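Local coordinates for probable E3 ubiquitin-protein ligase HERC1 (Homo sapiens, PDB 4QT6) that probably acts as an E3 ubiquitin ligase and is represented here by its SPRY domain, a beta-sandwich module that in relatives commonly binds protein partners, at residues D74-R79 and A134-C139; C106-D109 and T114-F117; V140-S145 and E149-C154. One frame throughout, in Å; residues are numbered along the deposited sequence. Where two conformers were deposited one is given.

Contact 1: residues D74-R79 and A134-C139. With ARF (formamide), chain C; ARF (formamide), chain B.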
ATOM      1  N   ASP A  74      10.562   4.813  -4.858  1.00 20.49           N
ATOM      2  CA  ASP A  74       9.722   5.813  -4.187  1.00 20.78           C
ATOM      3  C   ASP A  74       8.753   5.154  -3.219  1.00 19.06           C
ATOM      4  O   ASP A  74       8.312   5.808  -2.257  1.00 19.31           O
ATOM      5  CB  ASP A  74       8.941   6.649  -5.198  1.00 21.71           C
ATOM      6  CG  ASP A  74       9.809   7.648  -5.921  1.00 24.80           C
ATOM      7  OD1 ASP A  74      10.844   8.083  -5.351  1.00 27.36           O
ATOM      8  OD2 ASP A  74       9.429   8.010  -7.050  1.00 28.77           O
HETATM    9  N   MSE A  75       8.446   3.890  -3.470  1.00 18.11           N
HETATM   10  CA  MSE A  75       7.450   3.129  -2.703  1.00 17.90           C
HETATM   11  C   MSE A  75       8.043   1.865  -2.136  1.00 18.18           C
HETATM   12  O   MSE A  75       9.042   1.320  -2.637  1.00 17.92           O
HETATM   13  CB  MSE A  75       6.234   2.776  -3.565  1.00 18.82           C
HETATM   14  CG  MSE A  75       5.723   3.996  -4.323  1.00 19.06           C
HETATM   15 SE   MSE A  75       4.084   3.488  -5.315  1.00 22.99          SE
HETATM   16  CE  MSE A  75       3.323   5.287  -5.389  1.00 22.07           C
ATOM     17  N   TRP A  76       7.426   1.390  -1.082  1.00 17.34           N
ATOM     18  CA  TRP A  76       7.711   0.102  -0.473  1.00 18.11           C
ATOM     19  C   TRP A  76       6.392  -0.652  -0.522  1.00 18.70           C
ATOM     20  O   TRP A  76       5.402  -0.237   0.109  1.00 17.98           O
ATOM     21  CB  TRP A  76       8.144   0.274   0.986  1.00 17.64           C
ATOM     22  CG  TRP A  76       9.558   0.739   1.232  1.00 18.22           C
ATOM     23  CD1 TRP A  76      10.602  -0.048   1.642  1.00 19.34           C
ATOM     24  CD2 TRP A  76      10.073   2.071   1.154  1.00 18.64           C
ATOM     25  NE1 TRP A  76      11.725   0.700   1.781  1.00 19.62           N
ATOM     26  CE2 TRP A  76      11.444   2.008   1.515  1.00 19.04           C
ATOM     27  CE3 TRP A  76       9.538   3.306   0.781  1.00 18.99           C
ATOM     28  CZ2 TRP A  76      12.257   3.132   1.525  1.00 19.57           C
ATOM     29  CZ3 TRP A  76      10.356   4.426   0.805  1.00 19.58           C
ATOM     30  CH2 TRP A  76      11.699   4.330   1.190  1.00 19.55           C
ATOM     31  N   LEU A  77       6.336  -1.736  -1.287  1.00 18.13           N
ATOM     32  CA  LEU A  77       5.056  -2.309  -1.677  1.00 18.01           C
ATOM     33  C   LEU A  77       4.942  -3.786  -1.384  1.00 18.67           C
ATOM     34  O   LEU A  77       5.926  -4.535  -1.431  1.00 19.80           O
ATOM     35  CB  LEU A  77       4.801  -2.073  -3.157  1.00 18.83           C
ATOM     36  CG  LEU A  77       4.675  -0.629  -3.592  1.00 18.61           C
ATOM     37  CD1 LEU A  77       4.654  -0.522  -5.113  1.00 19.12           C
ATOM     38  CD2 LEU A  77       3.435   0.017  -2.982  1.00 18.84           C
ATOM     39  N   TYR A  78       3.707  -4.205  -1.151  1.00 18.11           N
ATOM     40  CA  TYR A  78       3.331  -5.568  -0.797  1.00 19.13           C
ATOM     41  C   TYR A  78       2.181  -5.953  -1.735  1.00 20.61           C
ATOM     42  O   TYR A  78       1.121  -5.306  -1.789  1.00 20.48           O
ATOM     43  CB  TYR A  78       2.972  -5.607   0.709  1.00 18.20           C
ATOM     44  CG  TYR A  78       2.402  -6.857   1.321  1.00 18.97           C
ATOM     45  CD1 TYR A  78       2.768  -8.116   0.866  1.00 19.36           C
ATOM     46  CD2 TYR A  78       1.575  -6.781   2.451  1.00 19.30           C
ATOM     47  CE1 TYR A  78       2.237  -9.259   1.454  1.00 20.89           C
ATOM     48  CE2 TYR A  78       1.058  -7.918   3.050  1.00 21.12           C
ATOM     49  CZ  TYR A  78       1.409  -9.159   2.555  1.00 21.08           C
ATOM     50  OH  TYR A  78       0.871 -10.286   3.162  1.00 21.98           O
ATOM     51  N   ARG A  79       2.426  -7.001  -2.518  1.00 21.54           N
ATOM     52  CA  ARG A  79       1.569  -7.373  -3.652  1.00 21.55           C
ATOM     53  C   ARG A  79       0.523  -8.437  -3.292  1.00 21.88           C
ATOM     54  O   ARG A  79       0.867  -9.530  -2.791  1.00 21.93           O
ATOM     55  CB  ARG A  79       2.480  -7.862  -4.785  1.00 22.32           C
ATOM     56  CG  ARG A  79       1.796  -8.291  -6.062  1.00 22.33           C
ATOM     57  CD  ARG A  79       2.854  -8.644  -7.099  1.00 23.98           C
ATOM     58  NE  ARG A  79       2.305  -9.305  -8.277  1.00 24.95           N
ATOM     59  CZ  ARG A  79       2.997 -10.115  -9.083  1.00 27.05           C
ATOM     60  NH1 ARG A  79       4.286 -10.385  -8.838  1.00 27.59           N
ATOM     61  NH2 ARG A  79       2.391 -10.663 -10.131  1.00 27.39           N
ATOM     62  N   ALA A 134      12.500  10.518   4.773  1.00 19.07           N
ATOM     63  CA  ALA A 134      12.200  11.390   5.875  1.00 19.09           C
ATOM     64  C   ALA A 134      10.715  11.442   6.176  1.00 19.49           C
ATOM     65  O   ALA A 134      10.335  11.604   7.345  1.00 19.86           O
ATOM     66  CB  ALA A 134      12.696  12.789   5.599  1.00 20.89           C
ATOM     67  N   GLU A 135       9.893  11.374   5.133  1.00 18.30           N
ATOM     68  CA  GLU A 135       8.446  11.432   5.309  1.00 18.21           C
ATOM     69  C   GLU A 135       7.795  10.412   4.389  1.00 18.22           C
ATOM     70  O   GLU A 135       8.126  10.328   3.202  1.00 18.02           O
ATOM     71  CB  GLU A 135       7.922  12.825   5.001  1.00 18.08           C
ATOM     72  CG  GLU A 135       6.410  12.971   5.170  1.00 18.98           C
ATOM     73  CD  GLU A 135       5.933  14.378   5.423  1.00 21.44           C
ATOM     74  OE1 GLU A 135       6.677  15.343   5.193  1.00 23.02           O
ATOM     75  OE2 GLU A 135       4.774  14.517   5.892  1.00 25.03           O
ATOM     76  N   LEU A 136       6.858   9.646   4.931  1.00 17.63           N
ATOM     77  CA  LEU A 136       6.210   8.573   4.173  1.00 18.00           C
ATOM     78  C   LEU A 136       4.715   8.611   4.360  1.00 17.57           C
ATOM     79  O   LEU A 136       4.208   8.986   5.428  1.00 18.10           O
ATOM     80  CB  LEU A 136       6.750   7.186   4.536  1.00 19.06           C
ATOM     81  CG  LEU A 136       8.166   6.921   4.012  1.00 19.31           C
ATOM     82  CD1 LEU A 136       8.745   5.645   4.616  1.00 19.78           C
ATOM     83  CD2 LEU A 136       8.143   6.830   2.493  1.00 20.68           C
ATOM     84  N   TYR A 137       4.011   8.246   3.292  1.00 15.98           N
ATOM     85  CA  TYR A 137       2.548   8.232   3.308  1.00 16.44           C
ATOM     86  C   TYR A 137       2.070   6.830   3.034  1.00 16.10           C
ATOM     87  O   TYR A 137       2.534   6.192   2.105  1.00 16.54           O
ATOM     88  CB  TYR A 137       1.965   9.130   2.214  1.00 16.64           C
ATOM     89  CG  TYR A 137       2.371  10.564   2.303  1.00 16.51           C
ATOM     90  CD1 TYR A 137       3.638  10.983   1.858  1.00 18.62           C
ATOM     91  CD2 TYR A 137       1.512  11.511   2.817  1.00 17.78           C
ATOM     92  CE1 TYR A 137       4.016  12.307   1.959  1.00 19.31           C
ATOM     93  CE2 TYR A 137       1.901  12.839   2.916  1.00 19.66           C
ATOM     94  CZ  TYR A 137       3.144  13.219   2.468  1.00 19.92           C
ATOM     95  OH  TYR A 137       3.495  14.555   2.571  1.00 23.42           O
ATOM     96  N   PRO A 138       1.090   6.347   3.807  1.00 15.75           N
ATOM     97  CA  PRO A 138       0.352   5.151   3.369  1.00 14.89           C
ATOM     98  C   PRO A 138      -0.104   5.265   1.918  1.00 15.22           C
ATOM     99  O   PRO A 138      -0.500   6.353   1.479  1.00 16.09           O
ATOM    100  CB  PRO A 138      -0.841   5.109   4.330  1.00 15.02           C
ATOM    101  CG  PRO A 138      -0.340   5.788   5.555  1.00 15.19           C
ATOM    102  CD  PRO A 138       0.574   6.880   5.089  1.00 15.01           C
ATOM    103  N   CYS A 139       0.003   4.181   1.161  1.00 14.86           N
ATOM    104  CA  CYS A 139      -0.358   4.195  -0.264  1.00 15.59           C
ATOM    105  C   CYS A 139      -0.868   2.885  -0.773  1.00 15.45           C
ATOM    106  O   CYS A 139      -0.649   1.845  -0.189  1.00 15.57           O
ATOM    107  CB  CYS A 139       0.823   4.602  -1.139  1.00 16.76           C
ATOM    108  SG  CYS A 139       2.126   3.381  -1.285  1.00 17.37           S
TER
HETATM  109  N   ARF C2202       1.751 -10.663   5.896  0.50 24.39           N
HETATM  110  C   ARF C2202       2.176 -11.790   6.480  0.50 25.80           C
HETATM  111  O   ARF C2202       2.279 -12.812   5.815  0.50 25.66           O
HETATM  112  N   ARF B2201      -2.516 -10.986 -11.148  1.00 29.08           N
HETATM  113  C   ARF B2201      -1.186 -11.040 -11.201  1.00 29.52           C
HETATM  114  O   ARF B2201      -0.503 -10.190 -10.651  1.00 27.79           O

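Contact 2: residues C106-D109 and T114-F117. With ARF (formamide), chain C.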
ATOM      1  N   CYS A 106      -0.387  -2.526   8.678  1.00 19.04           N
ATOM      2  CA  CYS A 106       0.881  -1.956   8.277  1.00 19.91           C
ATOM      3  C   CYS A 106       1.456  -1.268   9.494  1.00 20.13           C
ATOM      4  O   CYS A 106       0.756  -0.528  10.185  1.00 18.43           O
ATOM      5  CB  CYS A 106       0.680  -0.928   7.159  1.00 19.86           C
ATOM      6  SG  CYS A 106      -0.266  -1.566   5.742  1.00 23.26           S
ATOM      7  N   VAL A 107       2.735  -1.524   9.771  1.00 20.43           N
ATOM      8  CA  VAL A 107       3.445  -0.859  10.835  1.00 20.98           C
ATOM      9  C   VAL A 107       4.642  -0.136  10.248  1.00 20.53           C
ATOM     10  O   VAL A 107       5.539  -0.783   9.703  1.00 21.93           O
ATOM     11  CB  VAL A 107       3.943  -1.845  11.914  1.00 22.04           C
ATOM     12  CG1 VAL A 107       4.584  -1.076  13.052  1.00 21.84           C
ATOM     13  CG2 VAL A 107       2.786  -2.667  12.450  1.00 22.61           C
ATOM     14  N   LEU A 108       4.606   1.186  10.292  1.00 19.61           N
ATOM     15  CA  LEU A 108       5.677   2.024   9.804  1.00 19.43           C
ATOM     16  C   LEU A 108       6.419   2.577  11.006  1.00 20.49           C
ATOM     17  O   LEU A 108       5.917   3.453  11.724  1.00 19.17           O
ATOM     18  CB  LEU A 108       5.134   3.160   8.928  1.00 19.51           C
ATOM     19  CG  LEU A 108       6.161   4.167   8.455  1.00 19.46           C
ATOM     20  CD1 LEU A 108       7.238   3.496   7.592  1.00 20.29           C
ATOM     21  CD2 LEU A 108       5.467   5.316   7.734  1.00 21.11           C
ATOM     22  N   ASP A 109       7.631   2.064  11.212  1.00 20.57           N
ATOM     23  CA  ASP A 109       8.447   2.422  12.376  1.00 22.66           C
ATOM     24  C   ASP A 109       9.604   3.291  11.897  1.00 23.14           C
ATOM     25  O   ASP A 109      10.611   2.790  11.389  1.00 24.52           O
ATOM     26  CB  ASP A 109       8.929   1.144  13.074  1.00 22.84           C
ATOM     27  CG  ASP A 109       9.601   1.421  14.413  1.00 23.54           C
ATOM     28  OD1 ASP A 109      10.077   2.547  14.601  1.00 25.42           O
ATOM     29  OD2 ASP A 109       9.627   0.507  15.260  1.00 28.32           O
ATOM     30  N   THR A 114      11.844   0.557   9.821  1.00 22.78           N
ATOM     31  CA  THR A 114      11.322  -0.722   9.403  1.00 22.77           C
ATOM     32  C   THR A 114       9.850  -0.583   9.046  1.00 22.06           C
ATOM     33  O   THR A 114       9.164   0.340   9.502  1.00 22.32           O
ATOM     34  CB  THR A 114      11.449  -1.836  10.462  1.00 23.47           C
ATOM     35  OG1 THR A 114      10.607  -1.556  11.608  1.00 23.50           O
ATOM     36  CG2 THR A 114      12.925  -2.010  10.858  1.00 23.46           C
ATOM     37  N   ILE A 115       9.437  -1.486   8.166  1.00 21.24           N
ATOM     38  CA  ILE A 115       8.033  -1.682   7.807  1.00 20.77           C
ATOM     39  C   ILE A 115       7.660  -3.133   8.005  1.00 21.04           C
ATOM     40  O   ILE A 115       8.397  -4.053   7.567  1.00 21.84           O
ATOM     41  CB  ILE A 115       7.788  -1.306   6.330  1.00 20.18           C
ATOM     42  CG1 ILE A 115       8.009   0.193   6.126  1.00 20.43           C
ATOM     43  CG2 ILE A 115       6.388  -1.738   5.905  1.00 20.04           C
ATOM     44  CD1 ILE A 115       8.284   0.566   4.688  1.00 20.51           C
ATOM     45  N   SER A 116       6.533  -3.379   8.676  1.00 20.91           N
ATOM     46  CA  SER A 116       6.047  -4.737   8.876  1.00 21.07           C
ATOM     47  C   SER A 116       4.595  -4.820   8.425  1.00 22.21           C
ATOM     48  O   SER A 116       3.905  -3.805   8.436  1.00 20.63           O
ATOM     49  CB  SER A 116       6.176  -5.139  10.352  1.00 22.91           C
ATOM     50  OG  SER A 116       7.486  -4.900  10.846  1.00 24.07           O
ATOM     51  N   PHE A 117       4.174  -6.005   8.002  1.00 20.69           N
ATOM     52  CA  PHE A 117       2.813  -6.262   7.538  1.00 21.34           C
ATOM     53  C   PHE A 117       2.235  -7.521   8.176  1.00 24.47           C
ATOM     54  O   PHE A 117       2.895  -8.563   8.204  1.00 23.38           O
ATOM     55  CB  PHE A 117       2.783  -6.496   6.022  1.00 20.64           C
ATOM     56  CG  PHE A 117       3.183  -5.306   5.192  1.00 19.44           C
ATOM     57  CD1 PHE A 117       2.405  -4.156   5.147  1.00 19.34           C
ATOM     58  CD2 PHE A 117       4.329  -5.353   4.406  1.00 19.63           C
ATOM     59  CE1 PHE A 117       2.793  -3.068   4.364  1.00 19.03           C
ATOM     60  CE2 PHE A 117       4.705  -4.290   3.627  1.00 19.64           C
ATOM     61  CZ  PHE A 117       3.926  -3.136   3.594  1.00 19.31           C
TER
HETATM   62  N   ARF C2202       1.751 -10.663   5.896  0.50 24.39           N
HETATM   63  C   ARF C2202       2.176 -11.790   6.480  0.50 25.80           C
HETATM   64  O   ARF C2202       2.279 -12.812   5.815  0.50 25.66           O
HETATM   65  O   HOH W   1       7.930  -2.247  11.437  1.00 24.23           O

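Contact 3: residues V140-S145 and E149-C154. With ARF (formamide), chain F; ARF (formamide), chain B; ARF (formamide), chain G.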
ATOM      1  N   VAL A 140      -1.533   2.982  -1.913  1.00 15.53           N
ATOM      2  CA  VAL A 140      -2.043   1.856  -2.669  1.00 16.67           C
ATOM      3  C   VAL A 140      -1.633   2.116  -4.102  1.00 17.50           C
ATOM      4  O   VAL A 140      -1.666   3.263  -4.559  1.00 17.69           O
ATOM      5  CB  VAL A 140      -3.578   1.782  -2.538  1.00 17.62           C
ATOM      6  CG1 VAL A 140      -4.156   0.719  -3.445  1.00 17.91           C
ATOM      7  CG2 VAL A 140      -3.963   1.536  -1.089  1.00 16.28           C
HETATM    8  N   MSE A 141      -1.231   1.060  -4.808  0.65 17.91           N
HETATM    9  CA  MSE A 141      -0.895   1.155  -6.237  0.65 19.38           C
HETATM   10  C   MSE A 141      -1.618   0.043  -6.956  1.00 19.37           C
HETATM   11  O   MSE A 141      -1.749  -1.048  -6.407  1.00 20.63           O
HETATM   12  CB  MSE A 141       0.630   1.031  -6.338  0.65 21.14           C
HETATM   13  CG  MSE A 141       1.262   1.262  -7.707  0.65 22.68           C
HETATM   14 SE   MSE A 141       1.292  -0.359  -8.840  0.65 27.09          SE
HETATM   15  CE  MSE A 141       1.423  -1.788  -7.500  0.65 28.00           C
ATOM     16  N   PHE A 142      -2.083   0.312  -8.174  1.00 19.11           N
ATOM     17  CA  PHE A 142      -2.701  -0.699  -9.011  1.00 19.45           C
ATOM     18  C   PHE A 142      -1.909  -0.853 -10.304  1.00 19.81           C
ATOM     19  O   PHE A 142      -1.664   0.138 -10.992  1.00 20.49           O
ATOM     20  CB  PHE A 142      -4.129  -0.283  -9.344  1.00 18.74           C
ATOM     21  CG  PHE A 142      -4.987   0.008  -8.143  1.00 18.83           C
ATOM     22  CD1 PHE A 142      -5.436  -1.022  -7.310  1.00 18.18           C
ATOM     23  CD2 PHE A 142      -5.383   1.318  -7.869  1.00 18.11           C
ATOM     24  CE1 PHE A 142      -6.230  -0.739  -6.216  1.00 18.43           C
ATOM     25  CE2 PHE A 142      -6.188   1.605  -6.763  1.00 17.89           C
ATOM     26  CZ  PHE A 142      -6.595   0.574  -5.943  1.00 18.04           C
ATOM     27  N   TYR A 143      -1.508  -2.086 -10.613  1.00 21.70           N
ATOM     28  CA  TYR A 143      -0.748  -2.355 -11.847  1.00 22.65           C
ATOM     29  C   TYR A 143      -1.593  -2.973 -12.930  1.00 24.04           C
ATOM     30  O   TYR A 143      -1.084  -3.253 -14.033  1.00 25.60           O
ATOM     31  CB  TYR A 143       0.510  -3.194 -11.589  1.00 22.50           C
ATOM     32  CG  TYR A 143       0.272  -4.516 -10.915  1.00 22.81           C
ATOM     33  CD1 TYR A 143      -0.114  -5.629 -11.643  1.00 22.61           C
ATOM     34  CD2 TYR A 143       0.421  -4.659  -9.543  1.00 22.42           C
ATOM     35  CE1 TYR A 143      -0.352  -6.830 -11.029  1.00 22.58           C
ATOM     36  CE2 TYR A 143       0.198  -5.873  -8.916  1.00 21.87           C
ATOM     37  CZ  TYR A 143      -0.161  -6.966  -9.665  1.00 22.00           C
ATOM     38  OH  TYR A 143      -0.363  -8.166  -9.045  1.00 21.40           O
ATOM     39  N   SER A 144      -2.867  -3.194 -12.635  1.00 24.59           N
ATOM     40  CA  SER A 144      -3.818  -3.588 -13.648  1.00 26.05           C
ATOM     41  C   SER A 144      -4.084  -2.455 -14.631  1.00 28.24           C
ATOM     42  O   SER A 144      -3.885  -1.270 -14.332  1.00 26.71           O
ATOM     43  CB  SER A 144      -5.112  -4.035 -12.974  1.00 27.41           C
ATOM     44  OG  SER A 144      -5.538  -3.051 -12.051  1.00 26.06           O
ATOM     45  N   SER A 145      -4.536  -2.828 -15.826  0.50 30.14           N
ATOM     46  CA  SER A 145      -4.850  -1.853 -16.866  0.50 31.73           C
ATOM     47  C   SER A 145      -6.266  -1.312 -16.711  1.00 31.83           C
ATOM     48  O   SER A 145      -6.524  -0.140 -16.956  1.00 34.39           O
ATOM     49  CB  SER A 145      -4.706  -2.503 -18.243  0.50 32.44           C
ATOM     50  OG  SER A 145      -5.483  -3.681 -18.323  0.50 33.62           O
ATOM     51  N   GLU A 149     -10.715  -1.890  -8.962  1.00 21.82           N
ATOM     52  CA  GLU A 149     -10.313  -2.353  -7.641  1.00 20.64           C
ATOM     53  C   GLU A 149     -10.593  -1.245  -6.646  1.00 19.67           C
ATOM     54  O   GLU A 149     -10.564  -0.079  -7.016  1.00 20.68           O
ATOM     55  CB  GLU A 149      -8.828  -2.683  -7.573  1.00 20.81           C
ATOM     56  CG  GLU A 149      -8.330  -3.812  -8.467  1.00 22.04           C
ATOM     57  CD  GLU A 149      -7.912  -3.344  -9.840  1.00 21.74           C
ATOM     58  OE1 GLU A 149      -8.155  -2.181 -10.199  1.00 21.74           O
ATOM     59  OE2 GLU A 149      -7.334  -4.156 -10.577  1.00 23.71           O
ATOM     60  N   LYS A 150     -10.842  -1.615  -5.392  1.00 18.69           N
ATOM     61  CA  LYS A 150     -11.105  -0.642  -4.325  1.00 19.61           C
ATOM     62  C   LYS A 150     -10.437  -1.050  -3.023  1.00 18.88           C
ATOM     63  O   LYS A 150     -10.532  -2.207  -2.607  1.00 19.18           O
ATOM     64  CB  LYS A 150     -12.613  -0.473  -4.067  1.00 20.83           C
ATOM     65  CG  LYS A 150     -13.408   0.057  -5.237  1.00 21.42           C
ATOM     66  CD  LYS A 150     -14.832   0.338  -4.787  1.00 22.88           C
ATOM     67  CE  LYS A 150     -15.702   0.710  -5.985  1.00 24.07           C
ATOM     68  NZ  LYS A 150     -16.904   1.505  -5.628  1.00 28.21           N
ATOM     69  N   VAL A 151      -9.751  -0.105  -2.388  1.00 17.77           N
ATOM     70  CA  VAL A 151      -9.080  -0.347  -1.096  1.00 17.47           C
ATOM     71  C   VAL A 151      -9.481   0.737  -0.111  1.00 17.39           C
ATOM     72  O   VAL A 151      -9.435   1.931  -0.436  1.00 17.73           O
ATOM     73  CB  VAL A 151      -7.535  -0.351  -1.266  1.00 17.42           C
ATOM     74  CG1 VAL A 151      -6.809  -0.590   0.060  1.00 17.07           C
ATOM     75  CG2 VAL A 151      -7.116  -1.403  -2.286  1.00 18.97           C
ATOM     76  N   LYS A 152      -9.827   0.325   1.102  1.00 16.22           N
ATOM     77  CA  LYS A 152     -10.162   1.232   2.176  1.00 16.98           C
ATOM     78  C   LYS A 152      -8.982   1.395   3.132  1.00 17.41           C
ATOM     79  O   LYS A 152      -8.353   0.403   3.512  1.00 18.32           O
ATOM     80  CB  LYS A 152     -11.366   0.681   2.943  1.00 17.68           C
ATOM     81  CG  LYS A 152     -11.831   1.543   4.099  1.00 18.37           C
ATOM     82  CD  LYS A 152     -13.135   1.040   4.687  1.00 18.78           C
ATOM     83  CE  LYS A 152     -13.540   1.889   5.875  1.00 20.51           C
ATOM     84  NZ  LYS A 152     -14.937   1.651   6.329  1.00 19.85           N
ATOM     85  N   ILE A 153      -8.721   2.632   3.543  1.00 16.59           N
ATOM     86  CA  ILE A 153      -7.755   2.870   4.601  1.00 17.18           C
ATOM     87  C   ILE A 153      -8.494   2.997   5.942  1.00 17.73           C
ATOM     88  O   ILE A 153      -9.509   3.690   6.030  1.00 19.10           O
ATOM     89  CB  ILE A 153      -6.826   4.081   4.265  1.00 16.59           C
ATOM     90  CG1 ILE A 153      -5.620   4.113   5.219  1.00 17.20           C
ATOM     91  CG2 ILE A 153      -7.580   5.393   4.250  1.00 17.33           C
ATOM     92  CD1 ILE A 153      -4.546   5.114   4.807  1.00 17.27           C
ATOM     93  N   CYS A 154      -7.970   2.337   6.969  1.00 18.21           N
ATOM     94  CA  CYS A 154      -8.618   2.112   8.262  1.00 19.20           C
ATOM     95  C   CYS A 154      -7.702   2.354   9.427  1.00 21.15           C
ATOM     96  O   CYS A 154      -6.497   2.141   9.331  1.00 22.00           O
ATOM     97  CB  CYS A 154      -8.955   0.628   8.415  1.00 21.03           C
ATOM     98  SG  CYS A 154     -10.010  -0.053   7.163  1.00 24.05           S
TER
HETATM   99  N   ARF F2205      -3.710   7.459   7.549  1.00 39.71           N
HETATM  100  C   ARF F2205      -5.044   7.365   7.407  1.00 41.32           C
HETATM  101  O   ARF F2205      -5.592   8.015   6.520  1.00 39.14           O
HETATM  102  N   ARF B2201      -2.516 -10.986 -11.148  1.00 29.08           N
HETATM  103  C   ARF B2201      -1.186 -11.040 -11.201  1.00 29.52           C
HETATM  104  O   ARF B2201      -0.503 -10.190 -10.651  1.00 27.79           O
HETATM  105  N   ARF G2206      -5.600  -7.732 -12.446  1.00 44.92           N
HETATM  106  C   ARF G2206      -4.309  -8.014 -12.663  1.00 47.26           C
HETATM  107  O   ARF G2206      -3.669  -7.376 -13.488  1.00 48.26           O

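Contact 1: residues D74-R79 and A134-C139
Cys139 brings its sulfur to the side chains of Leu77 and Met75, the latter carried as selenomethionine. SG lies 4.0 Å from Leu77 CD2 and, more loosely, 4.5 Å from the selenium atom SE of Met75. A chi1 of 72° holds SG between the backbone N and the carbonyl carbon of Cys139 and turns it toward both partners. No hydrogen bond joins the two segments.

The backbone spacing explains why. The closest CA atoms, those of Met75 and Cys139, are 8.2 Å apart, because strand 55-60 runs between strands 75-79 and 137-142 in the six-stranded antiparallel sheet of the SPRY beta-sandwich. The side chains therefore meet past the middle strand, whose Ser60 touches both Met75 and Cys139.

A separate apolar contact joins Trp76 to Leu136, in the loop leading into strand 137-142. The CD2 branch of Leu136 reaches the six-membered part of the indole, 3.7 Å from Trp76 CZ3 and 4.2 Å from CE3. It comes in obliquely to the ring, and the two side chains cross at about a right angle. His87 stacks on the same indole and Phe128 meets it edge-to-face, which should restrict its tilt.

Polar contacts involve two bound formamides. One donates from its N to Tyr78 OH, 2.9 Å away (167° at the hydrogen), and that hydroxyl is also hydrogen-bonded to Ser96 O. The other accepts from Arg79 NH2 at its O, 3.0 Å away and almost straight at 177°, near the guanidinium plane.

Contact 2: residues C106-D109 and T114-F117
The Phe117 ring receives the sulfur of Cys106 at its edge and is stacked against the ring of Tyr78. Cys106 SG sits 3.7 Å from Phe117 CE1 and 4.8 Å from the ring centroid, 90° off the ring normal, so this is an in-plane sulfur-aromatic contact. Phe117 CG lies anti to the carbonyl carbon (chi1 -65°), which swings CD1 and CE1 across to Cys106. Next along the same buried face, Leu108 and Ile115 run alongside each other in the same direction, with Leu108 CD1 3.7 Å from Ile115 CG1.

Val107, Asp109, Thr114 and Ser116 occupy the reverse face. A water there bonds to Thr114 OG1 and Ser116 OG, both at 2.8 Å, and donates to Val107 O. Thr114 OG1 also approaches Asp109 CB to 3.5 Å, whereas Asp109 OD1 accepts from Ala112 N in the turn.

Four backbone bonds fix the register. Val107 pairs with Ser116 in both directions, Val107 N reaching Ser116 O at 2.9 Å, and Asp109 pairs likewise with Thr114. Cys106-Phe117 and Leu108-Ile115 are non-hydrogen-bonded pairs. Strand directions 169° apart and a four-residue connection define an antiparallel beta hairpin, set within the seven-stranded sheet of the SPRY sandwich.

Contact 3: residues V140-S145 and E149-C154
Within the interior of the SPRY beta-sandwich, Val140 and Phe142 of strand 137-142 face Val151 of strand 150-154 and the preceding Glu149. The valines interlock through both branches: Val140 CG2 lies 3.7 Å from Val151 CG1, and Val140 CG1 lies 3.8 Å from Val151 CG2. Phe142 CE1 touches Glu149 CB at 3.5 Å and Val151 CG2 at 4.1 Å, both partners lying oblique to the phenyl ring. His20, at the end of strand 17-20, stacks on that ring.

CA separations of 7.5 Å for Val140-Val151 and 7.9 Å for Phe142-Glu149, with no backbone bond between the segments, fit strands of two different sheets. The chain passes from the six-stranded to the seven-stranded sheet here, through only three residues between the segments.

The polar link lies at the mouth of this connection. Ser144 OG donates to Glu149 OE2 at 2.6 Å, on the syn side but 32° out of the carboxylate plane. Glu149 is bent at chi2 (89°), which folds its carboxylate back past Phe142, leaving carboxylate and ring planes 16° apart. Its other oxygen, OE1, is hydrogen-bonded to His20 ND1, giving this buried carboxylate a partner on each oxygen and probably favouring its charged form.

How the contacts relate
Contact 1 is the hub. Toward contact 2, with centres 10 Å apart, it packs across the sandwich: Tyr78 CD2 lies 3.5 Å from Phe117 CG, Trp76 CG 3.7 Å from Ile115 CD1, and Leu136 CB 3.9 Å from Leu108 CD2. One formamide joins the pair, with a weak bond from its N to Phe117 O. Contact 3 shares strand 137-142 with contact 1; a probable hydrogen bond links Arg79 NE to Tyr143 OH at 3.0 Å, and a second formamide bonds to both side chains. Contacts 2 and 3, centres about 19 Å apart, do not touch and lie on opposite sides of the chain's centre. The two formamides thus lie where contact 1 meets contact 2 and contact 3.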